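PDB 1Z47: putative ABC-transporter ATP-binding protein from Alicyclobacillus acidocaldarius, which probably binds and hydrolyses ATP as the ATPase subunit of a putative sulfate ABC transporter. Local coordinates for residues L160-E171 against V191-V202. Residues are numbered along the deposited sequence; the frame is centred on the assembly and turned at random.
Sequences LAPRPQVLLFDE and VHDEMGVTSVFV
L167 N donates to T198 O (2.8 Å) and V200 N returns to L167 O. F169 repeats the pattern with V200 O and V202 N. These bonds join the parallel strands 166-170 and 198-202, with helix 178-195 as the crossover of a beta-alpha-beta unit.

On the helix side, the CB of L167 lies 3.5 Å from S199 OG. With chi1 of S199 at -62°, OG stands anti to the carbonyl carbon and reaches H192 ND1 at 3.0 Å; either could be the donor. The F169 ring turns its edge to V200 O. F169 CB packs on F201 CB at 3.7 Å, but the F201 ring leads away. V197 CG1, anti to its N (chi1 -168°), sits tightly 3.0 Å from Q165 O and also faces P164 O. L160 ends helix 148-160 and crosses V191 and M195 at an angle.

On the other face, L168 CD2 runs beside V200 CB at 3.9 Å. D170 OD2 lies alongside V202 CB at 4.0 Å. A water links V202 O to E171 N, just past strand 166-170.

Sequence and family are consistent with a Walker B strand; V202 touches the presumed Walker A loop. L160 packs helix against helix, while the S199-H192 bond ties the crossover helix to strand 198-203.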
loop_
_atom_site.group_PDB
_atom_site.type_symbol
_atom_site.label_atom_id
_atom_site.label_comp_id
_atom_site.label_asym_id
_atom_site.label_seq_id
_atom_site.Cartn_x
_atom_site.Cartn_y
_atom_site.Cartn_z
ATOM N N LEU B 160 8.574 -0.795 25.271
ATOM C CA LEU B 160 8.193 -1.964 26.048
ATOM C C LEU B 160 8.946 -2.228 27.336
ATOM O O LEU B 160 8.429 -2.903 28.235
ATOM C CB LEU B 160 8.306 -3.212 25.186
ATOM C CG LEU B 160 7.238 -3.332 24.100
ATOM C CD1 LEU B 160 7.539 -4.549 23.230
ATOM C CD2 LEU B 160 5.859 -3.439 24.762
ATOM N N ALA B 161 10.168 -1.718 27.419
ATOM C CA ALA B 161 11.004 -1.941 28.596
ATOM C C ALA B 161 10.263 -1.914 29.940
ATOM O O ALA B 161 10.328 -2.887 30.701
ATOM C CB ALA B 161 12.165 -0.942 28.611
ATOM N N PRO B 162 9.558 -0.806 30.245
ATOM C CA PRO B 162 8.800 -0.614 31.484
ATOM C C PRO B 162 7.602 -1.533 31.662
ATOM O O PRO B 162 6.934 -1.479 32.693
ATOM C CB PRO B 162 8.368 0.848 31.407
ATOM C CG PRO B 162 9.380 1.478 30.503
ATOM C CD PRO B 162 9.531 0.428 29.443
ATOM N N ARG B 163 7.314 -2.358 30.658
ATOM C CA ARG B 163 6.192 -3.289 30.735
ATOM C C ARG B 163 4.852 -2.521 30.710
ATOM O O ARG B 163 4.009 -2.687 31.595
ATOM C CB ARG B 163 6.314 -4.109 32.033
ATOM C CG ARG B 163 5.601 -5.462 32.037
ATOM C CD ARG B 163 6.596 -6.624 31.958
ATOM N NE ARG B 163 7.814 -6.353 32.727
ATOM C CZ ARG B 163 8.837 -7.199 32.845
ATOM N NH1 ARG B 163 9.909 -6.862 33.555
ATOM N NH2 ARG B 163 8.784 -8.389 32.262
ATOM N N PRO B 164 4.643 -1.658 29.695
ATOM C CA PRO B 164 3.385 -0.893 29.618
ATOM C C PRO B 164 2.165 -1.787 29.511
ATOM O O PRO B 164 2.247 -2.917 29.030
ATOM C CB PRO B 164 3.563 -0.042 28.354
ATOM C CG PRO B 164 5.052 0.142 28.281
ATOM C CD PRO B 164 5.580 -1.233 28.640
ATOM N N GLN B 165 1.029 -1.266 29.954
ATOM C CA GLN B 165 -0.236 -1.998 29.887
ATOM C C GLN B 165 -0.769 -1.863 28.454
ATOM O O GLN B 165 -1.304 -2.816 27.866
ATOM C CB GLN B 165 -1.277 -1.369 30.817
ATOM C CG GLN B 165 -1.345 -1.883 32.246
ATOM C CD GLN B 165 -2.546 -1.288 32.984
ATOM O OE1 GLN B 165 -3.697 -1.492 32.586
ATOM N NE2 GLN B 165 -2.280 -0.542 34.058
ATOM N N VAL B 166 -0.629 -0.652 27.924
ATOM C CA VAL B 166 -1.089 -0.334 26.578
ATOM C C VAL B 166 0.059 0.138 25.686
ATOM O O VAL B 166 0.946 0.868 26.109
ATOM C CB VAL B 166 -2.194 0.752 26.616
ATOM C CG1 VAL B 166 -2.735 0.981 25.211
ATOM C CG2 VAL B 166 -3.344 0.313 27.551
ATOM N N LEU B 167 0.010 -0.296 24.432
ATOM C CA LEU B 167 1.008 0.047 23.438
ATOM C C LEU B 167 0.276 0.843 22.330
ATOM O O LEU B 167 -0.707 0.347 21.764
ATOM C CB LEU B 167 1.596 -1.254 22.894
ATOM C CG LEU B 167 3.033 -1.294 22.373
ATOM C CD1 LEU B 167 4.004 -0.829 23.457
ATOM C CD2 LEU B 167 3.360 -2.725 21.946
ATOM N N LEU B 168 0.731 2.067 22.069
ATOM C CA LEU B 168 0.131 2.926 21.040
ATOM C C LEU B 168 1.058 3.214 19.847
ATOM O O LEU B 168 2.182 3.706 20.026
ATOM C CB LEU B 168 -0.286 4.252 21.666
ATOM C CG LEU B 168 -1.177 4.112 22.909
ATOM C CD1 LEU B 168 -1.517 5.490 23.449
ATOM C CD2 LEU B 168 -2.435 3.327 22.543
ATOM N N PHE B 169 0.581 2.956 18.625
ATOM C CA PHE B 169 1.405 3.214 17.428
ATOM C C PHE B 169 0.794 4.330 16.588
ATOM O O PHE B 169 -0.361 4.227 16.190
ATOM C CB PHE B 169 1.508 1.952 16.561
ATOM C CG PHE B 169 2.177 0.796 17.242
ATOM C CD1 PHE B 169 1.490 0.026 18.173
ATOM C CD2 PHE B 169 3.507 0.492 16.969
ATOM C CE1 PHE B 169 2.116 -1.032 18.824
ATOM C CE2 PHE B 169 4.151 -0.562 17.612
ATOM C CZ PHE B 169 3.454 -1.326 18.543
ATOM N N ASP B 170 1.537 5.401 16.333
ATOM C CA ASP B 170 1.000 6.469 15.494
ATOM C C ASP B 170 1.711 6.501 14.137
ATOM O O ASP B 170 2.634 7.300 13.943
ATOM C CB ASP B 170 1.151 7.825 16.174
ATOM C CG ASP B 170 0.337 8.920 15.491
ATOM O OD1 ASP B 170 0.482 10.092 15.897
ATOM O OD2 ASP B 170 -0.458 8.622 14.559
ATOM N N GLU B 171 1.286 5.622 13.220
ATOM C CA GLU B 171 1.847 5.530 11.863
ATOM C C GLU B 171 3.367 5.662 11.887
ATOM O O GLU B 171 3.953 6.396 11.084
ATOM C CB GLU B 171 1.265 6.635 10.969
ATOM C CG GLU B 171 1.698 8.037 11.384
ATOM C CD GLU B 171 1.328 9.118 10.381
ATOM O OE1 GLU B 171 1.790 9.050 9.213
ATOM O OE2 GLU B 171 0.579 10.044 10.773
ATOM N N VAL B 191 5.527 -9.625 17.853
ATOM C CA VAL B 191 5.908 -9.125 19.161
ATOM C C VAL B 191 4.651 -9.015 20.043
ATOM O O VAL B 191 4.625 -9.518 21.170
ATOM C CB VAL B 191 6.632 -7.778 19.032
ATOM C CG1 VAL B 191 6.723 -7.091 20.386
ATOM C CG2 VAL B 191 8.044 -8.011 18.481
ATOM N N HIS B 192 3.602 -8.378 19.520
ATOM C CA HIS B 192 2.353 -8.233 20.261
ATOM C C HIS B 192 1.838 -9.566 20.814
ATOM O O HIS B 192 1.455 -9.663 21.971
ATOM C CB HIS B 192 1.262 -7.645 19.364
ATOM C CG HIS B 192 -0.104 -7.704 19.972
ATOM N ND1 HIS B 192 -0.591 -6.719 20.806
ATOM C CD2 HIS B 192 -1.082 -8.634 19.868
ATOM C CE1 HIS B 192 -1.817 -7.039 21.188
ATOM N NE2 HIS B 192 -2.140 -8.195 20.635
ATOM N N ASP B 193 1.801 -10.579 19.967
ATOM C CA ASP B 193 1.306 -11.863 20.392
ATOM C C ASP B 193 2.189 -12.436 21.470
ATOM O O ASP B 193 1.724 -13.175 22.339
ATOM C CB ASP B 193 1.216 -12.802 19.192
ATOM C CG ASP B 193 0.119 -12.384 18.234
ATOM O OD1 ASP B 193 0.072 -12.878 17.086
ATOM O OD2 ASP B 193 -0.704 -11.550 18.652
ATOM N N GLU B 194 3.462 -12.073 21.428
ATOM C CA GLU B 194 4.398 -12.571 22.422
ATOM C C GLU B 194 4.240 -11.864 23.760
ATOM O O GLU B 194 4.048 -12.513 24.782
ATOM C CB GLU B 194 5.835 -12.406 21.933
ATOM C CG GLU B 194 6.842 -13.004 22.887
ATOM C CD GLU B 194 6.665 -14.503 23.012
ATOM O OE1 GLU B 194 7.172 -15.094 23.993
ATOM O OE2 GLU B 194 6.015 -15.087 22.118
ATOM N N MET B 195 4.314 -10.536 23.756
ATOM C CA MET B 195 4.212 -9.772 24.990
ATOM C C MET B 195 2.827 -9.783 25.637
ATOM O O MET B 195 2.690 -9.390 26.792
ATOM C CB MET B 195 4.649 -8.326 24.765
ATOM C CG MET B 195 6.071 -8.148 24.224
ATOM S SD MET B 195 7.370 -8.817 25.280
ATOM C CE MET B 195 7.155 -7.839 26.769
ATOM N N GLY B 196 1.812 -10.208 24.891
ATOM C CA GLY B 196 0.457 -10.276 25.418
ATOM C C GLY B 196 -0.169 -8.974 25.881
ATOM O O GLY B 196 -1.125 -8.993 26.651
ATOM N N VAL B 197 0.357 -7.853 25.396
ATOM C CA VAL B 197 -0.114 -6.511 25.742
ATOM C C VAL B 197 -1.377 -6.133 24.951
ATOM O O VAL B 197 -1.871 -6.919 24.153
ATOM C CB VAL B 197 0.999 -5.486 25.432
ATOM C CG1 VAL B 197 0.682 -4.124 26.027
ATOM C CG2 VAL B 197 2.315 -5.998 25.968
ATOM N N THR B 198 -1.904 -4.938 25.209
ATOM C CA THR B 198 -3.081 -4.405 24.514
ATOM C C THR B 198 -2.503 -3.359 23.549
ATOM O O THR B 198 -1.799 -2.447 23.976
ATOM C CB THR B 198 -4.046 -3.696 25.501
ATOM O OG1 THR B 198 -4.524 -4.644 26.469
ATOM C CG2 THR B 198 -5.242 -3.081 24.749
ATOM N N SER B 199 -2.803 -3.472 22.258
ATOM C CA SER B 199 -2.233 -2.531 21.301
ATOM C C SER B 199 -3.260 -1.835 20.402
ATOM O O SER B 199 -4.228 -2.452 19.967
ATOM C CB SER B 199 -1.221 -3.269 20.418
ATOM O OG SER B 199 -0.142 -3.798 21.169
ATOM N N VAL B 200 -3.024 -0.557 20.132
ATOM C CA VAL B 200 -3.904 0.239 19.273
ATOM C C VAL B 200 -3.006 0.970 18.262
ATOM O O VAL B 200 -2.005 1.578 18.648
ATOM C CB VAL B 200 -4.680 1.327 20.062
ATOM C CG1 VAL B 200 -5.795 1.922 19.173
ATOM C CG2 VAL B 200 -5.291 0.738 21.336
ATOM N N PHE B 201 -3.366 0.933 16.980
ATOM C CA PHE B 201 -2.546 1.629 15.990
ATOM C C PHE B 201 -3.459 2.421 15.062
ATOM O O PHE B 201 -4.628 2.090 14.898
ATOM C CB PHE B 201 -1.679 0.631 15.206
ATOM C CG PHE B 201 -2.456 -0.330 14.352
ATOM C CD1 PHE B 201 -2.681 -0.063 12.995
ATOM C CD2 PHE B 201 -2.929 -1.529 14.889
ATOM C CE1 PHE B 201 -3.357 -0.982 12.198
ATOM C CE2 PHE B 201 -3.606 -2.455 14.114
ATOM C CZ PHE B 201 -3.826 -2.189 12.755
ATOM N N VAL B 202 -2.914 3.481 14.487
ATOM C CA VAL B 202 -3.660 4.363 13.593
ATOM C C VAL B 202 -3.304 4.020 12.155
ATOM O O VAL B 202 -2.146 3.713 11.858
ATOM C CB VAL B 202 -3.289 5.841 13.894
ATOM C CG1 VAL B 202 -3.661 6.745 12.720
ATOM C CG2 VAL B 202 -4.013 6.304 15.190
HETATM O O HOH W 1 -0.076 2.821 13.070
#